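Predicted ATPase involved in replication control, Cdc46/Mcm family (Methanopyrus kandleri AV19, PDB 3F8T) is an archaeal homologue of the MCM replicative helicases, a family generally assigned ATP binding, single-stranded DNA binding and DNA unwinding. Local coordinates at residues 111-117 with 167-172; 251-255 with 305-309; 257-263 with 396-400; 345-349 with 360-364; 426-431 with 447-452. The protein carries 2 engineered substitutions. One frame throughout, in Å; residues are numbered along the deposited sequence.

In the fold
Contact 1 stands apart in the OB-fold region, its centre about 38 Å from that of contact 2 and about 58 Å from that of contact 5. Contacts 2, 3 and 4 share the P-loop domain. Helix 248-261 serves both contact 2 and contact 3, whose centres are about 16 Å apart and which touch where Leu259 meets Ala305. Contacts 2 and 4, with centres about 13 Å apart, use the adjacent parallel strands 303-307 and 341-346, whose C-terminal ends lie on the side where AAA+ proteins usually bind nucleotide. Contact 4 is nested in the long loop that contact 3 closes. Contact 5, in the lid, comes within about 10 Å of contact 4, nearest atoms, without touching it.

Contact 1 of 5, residues 111-117 with 167-172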
# COMPACT_ATOMS: atom_id res chain seq x y z
N ILE A 111 11.09 12.99 14.40
CA ILE A 111 12.23 12.34 15.07
C ILE A 111 13.27 13.28 15.69
O ILE A 111 13.97 12.90 16.64
CB ILE A 111 12.97 11.30 14.16
CG1 ILE A 111 13.73 11.99 13.03
CG2 ILE A 111 11.99 10.24 13.63
CD1 ILE A 111 15.10 11.35 12.73
N ARG A 112 13.40 14.49 15.17
CA ARG A 112 14.48 15.39 15.60
C ARG A 112 14.47 15.70 17.11
O ARG A 112 15.53 15.67 17.75
CB ARG A 112 14.49 16.68 14.75
CG ARG A 112 15.77 17.50 14.86
CD ARG A 112 15.87 18.50 13.72
NE ARG A 112 16.90 19.51 13.96
CZ ARG A 112 17.49 20.23 13.01
NH1 ARG A 112 17.18 20.06 11.73
NH2 ARG A 112 18.41 21.13 13.34
N PRO A 113 13.29 16.01 17.69
CA PRO A 113 13.28 16.28 19.13
C PRO A 113 13.63 15.06 19.97
O PRO A 113 13.92 15.21 21.17
CB PRO A 113 11.82 16.68 19.40
CG PRO A 113 11.28 17.09 18.06
CD PRO A 113 11.95 16.15 17.11
N MET A 114 13.62 13.87 19.35
CA MET A 114 13.92 12.62 20.05
C MET A 114 15.40 12.24 20.00
O MET A 114 15.74 11.07 20.19
CB MET A 114 13.08 11.45 19.51
CG MET A 114 11.56 11.63 19.58
SD MET A 114 10.93 11.87 21.23
CE MET A 114 11.15 10.24 21.95
N ASP A 115 16.29 13.21 19.77
CA ASP A 115 17.71 12.88 19.64
C ASP A 115 18.19 12.10 20.86
O ASP A 115 17.83 12.45 21.99
CB ASP A 115 18.60 14.12 19.46
CG ASP A 115 19.96 13.76 18.88
OD1 ASP A 115 20.04 12.85 18.04
OD2 ASP A 115 20.96 14.38 19.24
N GLY A 116 18.97 11.05 20.63
CA GLY A 116 19.52 10.23 21.71
C GLY A 116 18.63 9.08 22.18
O GLY A 116 19.10 8.20 22.89
N ALA A 117 17.36 9.10 21.76
CA ALA A 117 16.32 8.18 22.24
C ALA A 117 16.11 6.94 21.37
O ALA A 117 16.30 6.98 20.13
CB ALA A 117 15.01 8.93 22.40
N VAL A 167 17.99 7.52 17.66
CA VAL A 167 18.13 8.76 16.89
C VAL A 167 19.48 9.40 17.21
O VAL A 167 19.82 9.57 18.38
CB VAL A 167 17.02 9.77 17.23
CG1 VAL A 167 17.16 11.07 16.41
CG2 VAL A 167 15.66 9.15 17.01
N ARG A 168 20.25 9.73 16.18
CA ARG A 168 21.50 10.45 16.33
C ARG A 168 21.59 11.53 15.27
O ARG A 168 21.77 11.23 14.08
CB ARG A 168 22.70 9.49 16.25
CG ARG A 168 22.76 8.51 17.41
CD ARG A 168 24.11 7.82 17.52
NE ARG A 168 24.18 6.97 18.70
CZ ARG A 168 23.74 5.71 18.77
NH1 ARG A 168 23.15 5.14 17.72
NH2 ARG A 168 23.87 5.03 19.90
N SER A 169 21.44 12.78 15.70
CA SER A 169 21.47 13.96 14.83
C SER A 169 20.61 13.81 13.58
O SER A 169 21.12 13.72 12.45
CB SER A 169 22.92 14.33 14.47
OG SER A 169 23.68 14.57 15.64
N ALA A 170 19.30 13.77 13.79
CA ALA A 170 18.31 13.71 12.71
C ALA A 170 18.43 12.48 11.79
O ALA A 170 17.86 12.48 10.69
CB ALA A 170 18.30 15.03 11.88
N THR A 171 19.17 11.47 12.23
CA THR A 171 19.24 10.16 11.55
C THR A 171 18.90 9.04 12.54
O THR A 171 19.37 9.03 13.69
CB THR A 171 20.64 9.90 10.92
OG1 THR A 171 20.88 10.86 9.87
CG2 THR A 171 20.73 8.49 10.32
N LEU A 172 18.08 8.09 12.08
CA LEU A 172 17.75 6.93 12.88
C LEU A 172 18.77 5.84 12.59
O LEU A 172 18.90 5.40 11.45
CB LEU A 172 16.33 6.43 12.56
CG LEU A 172 15.80 5.28 13.42
CD1 LEU A 172 15.57 5.76 14.86
CD2 LEU A 172 14.52 4.71 12.85
O HOH W 1 18.08 14.48 16.29
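Gly116 N donates to Val167 O at 2.8 Å and Val167 N to Ala117 O at 3.0 Å, so the loop 111-117 docks its type II turn, Met114 to Ala117, on Val167 of strand 160-168. Gly116, with phi 87°, occupies the turn position where a CB would strike the preceding carbonyl. Val167 is the central side chain: its CB sits 3.5 Å from Met114 O, while CG1, turned anti to the backbone N, lies near Ile111 O and Asp115 CA. Ile111 comes in beside it, putting CD1 3.6 Å from Ala170 O at the tip of the hairpin formed by strands 160-168 and 171-174. Ile119 of strand 118-130 touches both Ile111 and Val167 and joins this patch to the barrel of the OB fold.

Asp115, exposed to solvent, supplies the polar link. Its CG stands anti to the backbone N (chi1 -161°), which carries Asp115 OD1 across to Ser169 N at 2.7 Å; the amide approaches on the syn side, 32° out of the carboxylate plane. A water bridges further along, donating to Arg112 O and accepting from Ala170 N. Two amides of the tight hairpin turn, Ser169 N and Ala170 N, are thus met from the neighbouring loop, by a carboxylate and a water, which probably steadies a turn whose two central residues both have positive phi.

Contact 2 of 5, residues 251-255 with 305-309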
# COMPACT_ATOMS: atom_id res chain seq x y z
N CYS A 251 -12.95 15.34 -13.52
CA CYS A 251 -12.15 14.11 -13.38
C CYS A 251 -11.03 14.30 -12.34
O CYS A 251 -10.79 13.40 -11.52
CB CYS A 251 -11.57 13.68 -14.73
SG CYS A 251 -12.77 13.09 -15.93
N SER A 252 -10.39 15.47 -12.34
CA SER A 252 -9.34 15.74 -11.35
C SER A 252 -9.90 15.77 -9.93
O SER A 252 -9.27 15.26 -9.02
CB SER A 252 -8.60 17.05 -11.64
OG SER A 252 -7.88 16.96 -12.86
N GLU A 253 -11.06 16.40 -9.76
CA GLU A 253 -11.69 16.45 -8.44
C GLU A 253 -11.97 15.03 -7.95
O GLU A 253 -11.74 14.75 -6.78
CB GLU A 253 -12.99 17.26 -8.51
CG GLU A 253 -13.65 17.49 -7.15
CD GLU A 253 -14.43 16.29 -6.63
OE1 GLU A 253 -14.86 15.45 -7.44
OE2 GLU A 253 -14.60 16.19 -5.39
N ILE A 254 -12.46 14.17 -8.82
CA ILE A 254 -12.75 12.77 -8.45
C ILE A 254 -11.45 12.04 -8.00
O ILE A 254 -11.39 11.49 -6.89
CB ILE A 254 -13.51 12.03 -9.56
CG1 ILE A 254 -14.92 12.62 -9.69
CG2 ILE A 254 -13.63 10.52 -9.24
CD1 ILE A 254 -15.65 12.26 -10.97
N LEU A 255 -10.41 12.08 -8.83
CA LEU A 255 -9.13 11.42 -8.49
C LEU A 255 -8.58 11.92 -7.15
O LEU A 255 -8.17 11.12 -6.30
CB LEU A 255 -8.10 11.64 -9.62
CG LEU A 255 -8.05 10.63 -10.76
CD1 LEU A 255 -9.38 10.47 -11.46
CD2 LEU A 255 -6.96 11.02 -11.79
N ALA A 305 -3.38 7.24 -8.93
CA ALA A 305 -4.24 8.14 -9.69
C ALA A 305 -3.42 8.82 -10.78
O ALA A 305 -2.50 9.59 -10.49
CB ALA A 305 -4.90 9.17 -8.77
N VAL A 306 -3.74 8.50 -12.03
CA VAL A 306 -2.95 8.96 -13.17
C VAL A 306 -3.80 9.93 -13.97
O VAL A 306 -4.61 9.52 -14.80
CB VAL A 306 -2.48 7.80 -14.08
CG1 VAL A 306 -1.62 8.34 -15.23
CG2 VAL A 306 -1.67 6.79 -13.27
N ASP A 307 -3.63 11.22 -13.69
CA ASP A 307 -4.48 12.26 -14.29
C ASP A 307 -3.88 12.70 -15.63
O ASP A 307 -2.67 12.62 -15.83
CB ASP A 307 -4.59 13.46 -13.35
CG ASP A 307 -5.89 14.28 -13.55
OD1 ASP A 307 -6.70 13.98 -14.45
OD2 ASP A 307 -6.09 15.22 -12.76
N HIS A 308 -4.75 13.15 -16.53
CA HIS A 308 -4.34 13.65 -17.85
C HIS A 308 -3.55 12.63 -18.68
O HIS A 308 -2.42 12.90 -19.11
CB HIS A 308 -3.58 14.97 -17.71
CG HIS A 308 -4.28 15.95 -16.82
ND1 HIS A 308 -5.44 16.58 -17.20
CD2 HIS A 308 -4.01 16.37 -15.56
CE1 HIS A 308 -5.85 17.37 -16.22
NE2 HIS A 308 -5.00 17.25 -15.21
N LEU A 309 -4.17 11.47 -18.90
CA LEU A 309 -3.56 10.39 -19.67
C LEU A 309 -3.45 10.69 -21.18
O LEU A 309 -2.70 10.01 -21.90
CB LEU A 309 -4.34 9.08 -19.43
CG LEU A 309 -3.81 7.72 -19.91
CD1 LEU A 309 -2.48 7.38 -19.23
CD2 LEU A 309 -4.83 6.66 -19.58
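Ser252 reaches Asp307 first: its OG donates to Asp307 OD2 in a very short bond, modelled at 2.5 Å, a length to be taken with caution. OG lies beside the backbone N, anti to the carbonyl carbon (chi1 -65°), where it also has Pro248 O, one turn earlier in the helix, as a partner. The same Ser252 OG is 3.7 Å from His308 NE2, without a bond being evident. Asp307 OD2 takes a second hydrogen bond from Tyr268 OH on the neighbouring strand 266-270, while the other carboxylate oxygen, OD1, lies 3.7 Å above the plane of the His308 ring, over its centre, and receives a weak bond from His308 N.

The axis of 251-255 runs nearly antiparallel to that of 305-307 (164°, closest approach 9.3 Å), as a helix does when it covers a parallel sheet in a P-loop NTPase. Asp307 ends its strand where a Walker B aspartate would be expected, and its bond to a serine of the helix after the first strand recalls the Walker A to Walker B link, although no P-loop lysine is found in 251-255. With an alanine in place of Asp307, Ser252 OG and Tyr268 OH would probably lose their shared acceptor, leaving the serine with Pro248 O and the helix without this link to the strand.

One turn on, Leu255 lays its side chain across the strand. Leu255 CD2 rests 3.7 Å from Asp307 CB, and its CG meets Ala305 CB at 4.0 Å. Leu343 and Ala345 of the adjacent strand 341-346 and Leu244 of strand 242-245 touch the same leucine.

Contact 3 of 5, residues 257-263 with 396-400; sequences HVLDHLA and YTLLR
Tyr396 projects from the first turn of helix 396-409 toward the end of helix 248-261, and its ring lies among His257, His261 and Leu262. Tyr396 CB lies 4.0 Å from His261 O. Its CG is anti to the carbonyl carbon (chi1 -80°), which turns the ring toward His257 and Leu262. Tyr396 CD2 meets Leu262 CD2 at 3.6 Å, the methyl coming to the ring edge, while His261 CB lies over one face. Tyr396 CE2 is 3.8 Å from His257 CE1, and CZ comes closer to the same carbon. At the tip, Tyr396 OH is 3.1 Å from His257 NE2; both are hydrogen-bonded to Ala211 O, so one carbonyl of helix 204-212 gathers the polar tips of both side chains.

The three rings form an aromatic cluster, those of His257 and Tyr396 almost perpendicular, with planes at 86°. The axes of 257-261 and 396-400 cross at 90°, 11.4 Å apart at their closest, joining the helix that packs on the parallel sheet of the P-loop domain to helix 396-409, at about the point where that domain passes into the lid.

Leu262, just past the end of its helix, also sets CD2 3.8 Å from Leu399 CB, the two leucines lying side by side. Arg400 bends at chi3, and its NE gives a weak bond to His261 O at 3.5 Å, as its CG passes Leu262 O.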
# COMPACT_ATOMS: atom_id res chain seq x y z
N HIS A 257 -10.26 13.43 -4.74
CA HIS A 257 -11.22 13.02 -3.71
C HIS A 257 -10.96 11.58 -3.22
O HIS A 257 -10.81 11.33 -2.01
CB HIS A 257 -12.65 13.18 -4.23
CG HIS A 257 -13.69 12.76 -3.24
ND1 HIS A 257 -13.61 13.10 -1.90
CD2 HIS A 257 -14.81 12.03 -3.38
CE1 HIS A 257 -14.65 12.59 -1.26
NE2 HIS A 257 -15.40 11.94 -2.14
N VAL A 258 -10.87 10.65 -4.17
CA VAL A 258 -10.62 9.25 -3.85
C VAL A 258 -9.32 9.09 -3.06
O VAL A 258 -9.29 8.47 -1.99
CB VAL A 258 -10.61 8.34 -5.12
CG1 VAL A 258 -10.04 6.97 -4.77
CG2 VAL A 258 -12.02 8.21 -5.72
N LEU A 259 -8.24 9.67 -3.56
CA LEU A 259 -6.95 9.58 -2.89
C LEU A 259 -6.89 10.27 -1.54
O LEU A 259 -6.21 9.80 -0.63
CB LEU A 259 -5.87 10.17 -3.77
CG LEU A 259 -5.23 9.27 -4.80
CD1 LEU A 259 -4.07 10.07 -5.29
CD2 LEU A 259 -4.71 8.00 -4.19
N ASP A 260 -7.56 11.41 -1.42
CA ASP A 260 -7.45 12.19 -0.20
C ASP A 260 -8.26 11.60 0.92
O ASP A 260 -7.84 11.69 2.06
CB ASP A 260 -7.91 13.63 -0.41
CG ASP A 260 -6.94 14.42 -1.27
OD1 ASP A 260 -5.85 13.91 -1.62
OD2 ASP A 260 -7.32 15.54 -1.65
N HIS A 261 -9.41 11.02 0.60
CA HIS A 261 -10.42 10.71 1.60
C HIS A 261 -10.77 9.26 1.77
O HIS A 261 -11.37 8.88 2.77
CB HIS A 261 -11.71 11.48 1.28
CG HIS A 261 -11.51 12.96 1.20
ND1 HIS A 261 -11.01 13.69 2.25
CD2 HIS A 261 -11.72 13.83 0.19
CE1 HIS A 261 -10.92 14.96 1.89
NE2 HIS A 261 -11.35 15.07 0.65
N LEU A 262 -10.41 8.43 0.78
CA LEU A 262 -10.88 7.05 0.80
C LEU A 262 -9.80 6.01 0.61
O LEU A 262 -9.86 4.95 1.25
CB LEU A 262 -11.98 6.85 -0.26
CG LEU A 262 -13.32 7.47 0.14
CD1 LEU A 262 -14.26 7.43 -1.04
CD2 LEU A 262 -13.91 6.76 1.35
N ALA A 263 -8.82 6.29 -0.25
CA ALA A 263 -7.81 5.28 -0.59
C ALA A 263 -7.00 4.82 0.64
O ALA A 263 -6.63 5.65 1.49
CB ALA A 263 -6.88 5.80 -1.69
N TYR A 396 -16.10 9.82 6.55
CA TYR A 396 -15.01 9.28 5.73
C TYR A 396 -14.03 8.45 6.57
O TYR A 396 -13.40 7.52 6.07
CB TYR A 396 -14.31 10.40 4.95
CG TYR A 396 -15.08 10.78 3.72
CD1 TYR A 396 -15.86 11.94 3.68
CD2 TYR A 396 -15.09 9.95 2.61
CE1 TYR A 396 -16.59 12.27 2.54
CE2 TYR A 396 -15.82 10.27 1.49
CZ TYR A 396 -16.57 11.42 1.46
OH TYR A 396 -17.28 11.70 0.32
N THR A 397 -13.92 8.80 7.84
CA THR A 397 -13.13 8.01 8.79
C THR A 397 -13.65 6.58 8.86
O THR A 397 -12.88 5.63 8.72
CB THR A 397 -13.11 8.65 10.20
OG1 THR A 397 -12.42 9.90 10.13
CG2 THR A 397 -12.41 7.75 11.19
N LEU A 398 -14.96 6.43 9.04
CA LEU A 398 -15.59 5.12 9.08
C LEU A 398 -15.40 4.40 7.76
O LEU A 398 -14.92 3.27 7.74
CB LEU A 398 -17.08 5.21 9.45
CG LEU A 398 -17.84 3.86 9.40
CD1 LEU A 398 -17.44 2.93 10.53
CD2 LEU A 398 -19.37 4.01 9.33
N LEU A 399 -15.74 5.07 6.66
CA LEU A 399 -15.61 4.48 5.32
C LEU A 399 -14.20 3.97 5.04
O LEU A 399 -14.02 2.86 4.54
CB LEU A 399 -16.04 5.49 4.24
CG LEU A 399 -17.52 5.90 4.25
CD1 LEU A 399 -17.85 6.81 3.06
CD2 LEU A 399 -18.42 4.69 4.26
N ARG A 400 -13.20 4.79 5.36
CA ARG A 400 -11.81 4.42 5.07
C ARG A 400 -11.34 3.27 5.97
O ARG A 400 -10.67 2.33 5.51
CB ARG A 400 -10.89 5.61 5.25
CG ARG A 400 -9.50 5.40 4.66
CD ARG A 400 -8.53 6.49 5.12
NE ARG A 400 -9.19 7.79 5.23
CZ ARG A 400 -9.50 8.40 6.37
NH1 ARG A 400 -9.22 7.85 7.55
NH2 ARG A 400 -10.10 9.59 6.32

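Contact 4 of 5, residues 345-349 with 360-364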
# COMPACT_ATOMS: atom_id res chain seq x y z
N ALA A 345 -7.41 9.22 -15.70
CA ALA A 345 -8.38 10.15 -16.29
C ALA A 345 -7.87 10.66 -17.63
O ALA A 345 -6.68 10.98 -17.79
CB ALA A 345 -8.65 11.28 -15.33
N ILE A 346 -8.78 10.77 -18.59
CA ILE A 346 -8.44 11.28 -19.92
C ILE A 346 -9.50 12.26 -20.38
O ILE A 346 -10.70 12.07 -20.13
CB ILE A 346 -8.28 10.14 -20.96
CG1 ILE A 346 -7.63 10.65 -22.24
CG2 ILE A 346 -9.63 9.46 -21.28
CD1 ILE A 346 -6.98 9.55 -23.08
N ASN A 347 -9.04 13.32 -21.04
CA ASN A 347 -9.94 14.33 -21.60
C ASN A 347 -10.11 14.07 -23.08
O ASN A 347 -9.22 14.39 -23.86
CB ASN A 347 -9.39 15.74 -21.38
CG ASN A 347 -10.20 16.80 -22.13
OD1 ASN A 347 -11.27 16.53 -22.66
ND2 ASN A 347 -9.67 18.03 -22.18
N PRO A 348 -11.28 13.52 -23.47
CA PRO A 348 -11.58 13.28 -24.88
C PRO A 348 -11.95 14.61 -25.55
O PRO A 348 -11.22 15.61 -25.41
CB PRO A 348 -12.79 12.34 -24.83
CG PRO A 348 -13.46 12.67 -23.54
CD PRO A 348 -12.40 13.15 -22.59
N GLY A 349 -13.06 14.64 -26.28
CA GLY A 349 -13.57 15.91 -26.80
C GLY A 349 -14.61 15.74 -27.88
O GLY A 349 -15.15 14.65 -28.08
N ARG A 360 -13.50 8.37 -29.55
CA ARG A 360 -12.99 9.71 -29.26
C ARG A 360 -11.79 9.73 -28.31
O ARG A 360 -11.15 10.77 -28.13
CB ARG A 360 -14.10 10.60 -28.69
CG ARG A 360 -15.22 10.93 -29.67
CD ARG A 360 -16.35 11.70 -29.00
NE ARG A 360 -16.73 11.10 -27.72
CZ ARG A 360 -16.72 11.73 -26.54
NH1 ARG A 360 -16.37 13.01 -26.46
NH2 ARG A 360 -17.09 11.08 -25.44
N ILE A 361 -11.50 8.59 -27.69
CA ILE A 361 -10.33 8.45 -26.82
C ILE A 361 -9.08 8.26 -27.67
O ILE A 361 -8.95 7.25 -28.36
CB ILE A 361 -10.49 7.24 -25.87
CG1 ILE A 361 -11.72 7.42 -24.97
CG2 ILE A 361 -9.23 7.04 -25.03
CD1 ILE A 361 -12.04 6.20 -24.13
N ASP A 362 -8.18 9.23 -27.63
CA ASP A 362 -6.90 9.07 -28.35
C ASP A 362 -5.86 8.34 -27.48
O ASP A 362 -5.08 8.95 -26.74
CB ASP A 362 -6.40 10.39 -28.97
CG ASP A 362 -5.61 11.27 -28.00
OD1 ASP A 362 -6.17 11.64 -26.94
OD2 ASP A 362 -4.44 11.59 -28.30
N LEU A 363 -5.92 7.02 -27.56
CA LEU A 363 -4.99 6.10 -26.92
C LEU A 363 -5.05 4.85 -27.76
O LEU A 363 -6.12 4.51 -28.28
CB LEU A 363 -5.45 5.73 -25.51
CG LEU A 363 -5.13 6.57 -24.27
CD1 LEU A 363 -5.79 5.89 -23.07
CD2 LEU A 363 -3.63 6.73 -24.04
N ASP A 364 -3.93 4.15 -27.90
CA ASP A 364 -3.92 2.97 -28.74
C ASP A 364 -4.78 1.85 -28.16
O ASP A 364 -4.96 1.76 -26.94
CB ASP A 364 -2.48 2.49 -29.03
CG ASP A 364 -1.75 2.11 -27.79
OD1 ASP A 364 -1.59 0.89 -27.55
OD2 ASP A 364 -1.35 3.02 -27.04
O HOH W 2 -8.54 12.12 -25.42
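Arg360 offers its guanidinium to the loop after strand 341-346: Pro348 CB lies over one face, 4.0 Å from NH1, and Gly349 O stands at the edge. Arg360 NH1 donates to Gly349 O at 2.6 Å with an N-H...O angle of 151°. The oxygen is only 10° out of the guanidinium plane, but seen from Gly349 the donor sits well above the carbonyl plane and is not on a lone pair. A bend at chi3 (-47°) folds the chain back, so that Arg360 CD also passes 3.3 Å from Gly349 O. The backbone torsions of Gly349 would jam a CB against the preceding carbonyl.

Further in, the contact turns apolar. Ile346 extends CG1 anti to its nitrogen and meets Leu363 tip to tip, CD1 to CG at 3.7 Å; Ile361 CG2 closes on the same methyl at 3.9 Å. Leu243 and Ala245 of strand 242-245 touch Ile346, while Ile361 reaches Ile374 and Phe376 of strand 373-376, which puts this cluster against the sheet. Between the apolar and the charged part, a water donates to both Asn347 O and Asp362 OD1, tying 345-349 to the inverse gamma turn centred on Asp362. Asp364 then caps the helix that follows and forms a salt bridge with Arg317.

Asn347, directly after a strand that neighbours strand 303-307 in the parallel sheet of order 2-3-4-1-5, is probably at the position of the polar sensor 1 residue of AAA+ proteins, and the loop 360-364 packs beside that strand end.

Contact 5 of 5, residues 426-431 with 447-452; sequences WYETRR and VTRRQL
The Tyr427 ring is sandwiched between Leu452 of helix 449-465 and Arg431 of its own helix 417-439: Leu452 CB lies 3.9 Å from the ring centroid, 12° off the normal, in a CH-pi contact, and Arg431 CD covers the opposite face, 3.6 Å above the plane. The ring gets there with CG anti to the backbone N (chi1 -172°), pointing toward the residues leading into helix 449-465, where Val447 CG1 meets Tyr427 CE1 at 3.9 Å. Tyr427 OH ends 3.1 Å from Arg449 N, but the angle is too poor for a hydrogen bond.

Trp426 meets 447-452 more loosely, Trp426 CH2 staying 4.2 Å from Gln451 CB, and packs on Ala480 and Val483 of helix 473-489. Arg430 CG lies over one face of the indole, and Asp484 bonds NE1 and pairs with Arg430. Toward solvent, Arg431 bends at chi3 and gives only a weak bond, NH1 to Val447 O at 2.9 Å, and the exposed Arg449 turns to Glu453. A serine replacing Tyr427 would probably open a gap between Leu452 and Val447 and deprive the Arg431 chain of the ring it lies on.

Thr448 and Gln451 form a capping box, with Gln451 OE1 accepting from both Thr448 N and OG1, and Thr448 OG1 accepting from Arg450 N. These bonds stay within 447-452; across the helices the contact is mainly apolar and aromatic, the weak Arg431 bond excepted.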
# COMPACT_ATOMS: atom_id res chain seq x y z
N TRP A 426 -23.38 -15.65 -17.91
CA TRP A 426 -23.24 -14.28 -18.41
C TRP A 426 -22.28 -14.25 -19.61
O TRP A 426 -22.60 -13.71 -20.66
CB TRP A 426 -22.72 -13.35 -17.32
CG TRP A 426 -22.43 -11.96 -17.83
CD1 TRP A 426 -23.32 -10.94 -17.96
CD2 TRP A 426 -21.17 -11.47 -18.30
NE1 TRP A 426 -22.69 -9.83 -18.47
CE2 TRP A 426 -21.37 -10.13 -18.69
CE3 TRP A 426 -19.89 -12.02 -18.42
CZ2 TRP A 426 -20.35 -9.33 -19.20
CZ3 TRP A 426 -18.86 -11.22 -18.93
CH2 TRP A 426 -19.10 -9.90 -19.31
N TYR A 427 -21.11 -14.85 -19.43
CA TYR A 427 -20.05 -14.80 -20.44
C TYR A 427 -20.48 -15.40 -21.77
O TYR A 427 -20.33 -14.76 -22.81
CB TYR A 427 -18.80 -15.51 -19.91
CG TYR A 427 -17.56 -15.38 -20.76
CD1 TYR A 427 -17.16 -14.14 -21.28
CD2 TYR A 427 -16.74 -16.49 -21.01
CE1 TYR A 427 -15.99 -14.02 -22.05
CE2 TYR A 427 -15.57 -16.38 -21.77
CZ TYR A 427 -15.21 -15.15 -22.29
OH TYR A 427 -14.06 -15.05 -23.04
N GLU A 428 -21.01 -16.62 -21.73
CA GLU A 428 -21.46 -17.32 -22.93
C GLU A 428 -22.64 -16.59 -23.59
O GLU A 428 -22.66 -16.44 -24.81
CB GLU A 428 -21.79 -18.79 -22.63
CG GLU A 428 -23.06 -19.03 -21.80
CD GLU A 428 -23.25 -20.50 -21.40
OE1 GLU A 428 -22.34 -21.32 -21.66
OE2 GLU A 428 -24.31 -20.82 -20.81
N THR A 429 -23.59 -16.11 -22.79
CA THR A 429 -24.75 -15.37 -23.29
C THR A 429 -24.32 -14.07 -24.01
O THR A 429 -24.82 -13.75 -25.10
CB THR A 429 -25.78 -15.10 -22.14
OG1 THR A 429 -26.33 -16.35 -21.68
CG2 THR A 429 -26.92 -14.21 -22.58
N ARG A 430 -23.38 -13.34 -23.41
CA ARG A 430 -22.90 -12.10 -24.02
C ARG A 430 -22.09 -12.32 -25.30
O ARG A 430 -22.20 -11.55 -26.24
CB ARG A 430 -22.09 -11.26 -23.01
CG ARG A 430 -22.95 -10.67 -21.90
CD ARG A 430 -23.89 -9.58 -22.42
NE ARG A 430 -24.62 -8.95 -21.32
CZ ARG A 430 -25.74 -9.43 -20.77
NH1 ARG A 430 -26.29 -10.56 -21.22
NH2 ARG A 430 -26.31 -8.78 -19.77
N ARG A 431 -21.26 -13.36 -25.32
CA ARG A 431 -20.48 -13.69 -26.52
C ARG A 431 -21.40 -14.01 -27.70
O ARG A 431 -21.13 -13.60 -28.84
CB ARG A 431 -19.51 -14.84 -26.24
CG ARG A 431 -18.29 -14.41 -25.41
CD ARG A 431 -17.36 -15.57 -25.11
NE ARG A 431 -16.76 -16.17 -26.31
CZ ARG A 431 -15.65 -15.72 -26.90
NH1 ARG A 431 -14.99 -14.67 -26.43
NH2 ARG A 431 -15.19 -16.34 -27.99
N VAL A 447 -16.58 -9.28 -26.51
CA VAL A 447 -16.55 -9.77 -25.14
C VAL A 447 -15.56 -10.94 -25.12
O VAL A 447 -15.82 -12.03 -25.66
CB VAL A 447 -17.97 -10.16 -24.65
CG1 VAL A 447 -17.93 -10.93 -23.33
CG2 VAL A 447 -18.82 -8.90 -24.49
N THR A 448 -14.40 -10.67 -24.51
CA THR A 448 -13.26 -11.59 -24.51
C THR A 448 -12.92 -12.06 -23.09
O THR A 448 -13.59 -11.70 -22.13
CB THR A 448 -12.02 -10.92 -25.12
OG1 THR A 448 -11.46 -9.99 -24.19
CG2 THR A 448 -12.36 -10.19 -26.44
N ARG A 449 -11.85 -12.86 -22.97
CA ARG A 449 -11.38 -13.29 -21.65
C ARG A 449 -11.14 -12.11 -20.71
O ARG A 449 -11.32 -12.26 -19.51
CB ARG A 449 -10.12 -14.16 -21.74
CG ARG A 449 -8.95 -13.51 -22.48
CD ARG A 449 -7.71 -14.41 -22.49
NE ARG A 449 -7.14 -14.55 -21.15
CZ ARG A 449 -5.84 -14.66 -20.88
NH1 ARG A 449 -4.95 -14.62 -21.87
NH2 ARG A 449 -5.43 -14.79 -19.63
N ARG A 450 -10.75 -10.95 -21.26
CA ARG A 450 -10.52 -9.73 -20.46
C ARG A 450 -11.79 -9.33 -19.72
O ARG A 450 -11.73 -8.96 -18.55
CB ARG A 450 -10.04 -8.56 -21.35
CG ARG A 450 -8.64 -8.74 -21.92
CD ARG A 450 -8.25 -7.61 -22.89
NE ARG A 450 -9.14 -7.55 -24.05
CZ ARG A 450 -10.14 -6.67 -24.19
NH1 ARG A 450 -10.38 -5.74 -23.26
NH2 ARG A 450 -10.90 -6.72 -25.28
N GLN A 451 -12.93 -9.41 -20.41
CA GLN A 451 -14.22 -9.07 -19.80
C GLN A 451 -14.64 -10.07 -18.74
O GLN A 451 -15.16 -9.68 -17.69
CB GLN A 451 -15.30 -8.91 -20.87
CG GLN A 451 -15.25 -7.57 -21.60
CD GLN A 451 -13.97 -7.39 -22.41
OE1 GLN A 451 -13.61 -8.24 -23.23
NE2 GLN A 451 -13.26 -6.29 -22.16
N LEU A 452 -14.44 -11.36 -19.03
CA LEU A 452 -14.65 -12.42 -18.03
C LEU A 452 -13.84 -12.13 -16.77
O LEU A 452 -14.38 -12.15 -15.66
CB LEU A 452 -14.24 -13.78 -18.60
CG LEU A 452 -14.37 -14.99 -17.68
CD1 LEU A 452 -15.82 -15.33 -17.41
CD2 LEU A 452 -13.67 -16.18 -18.34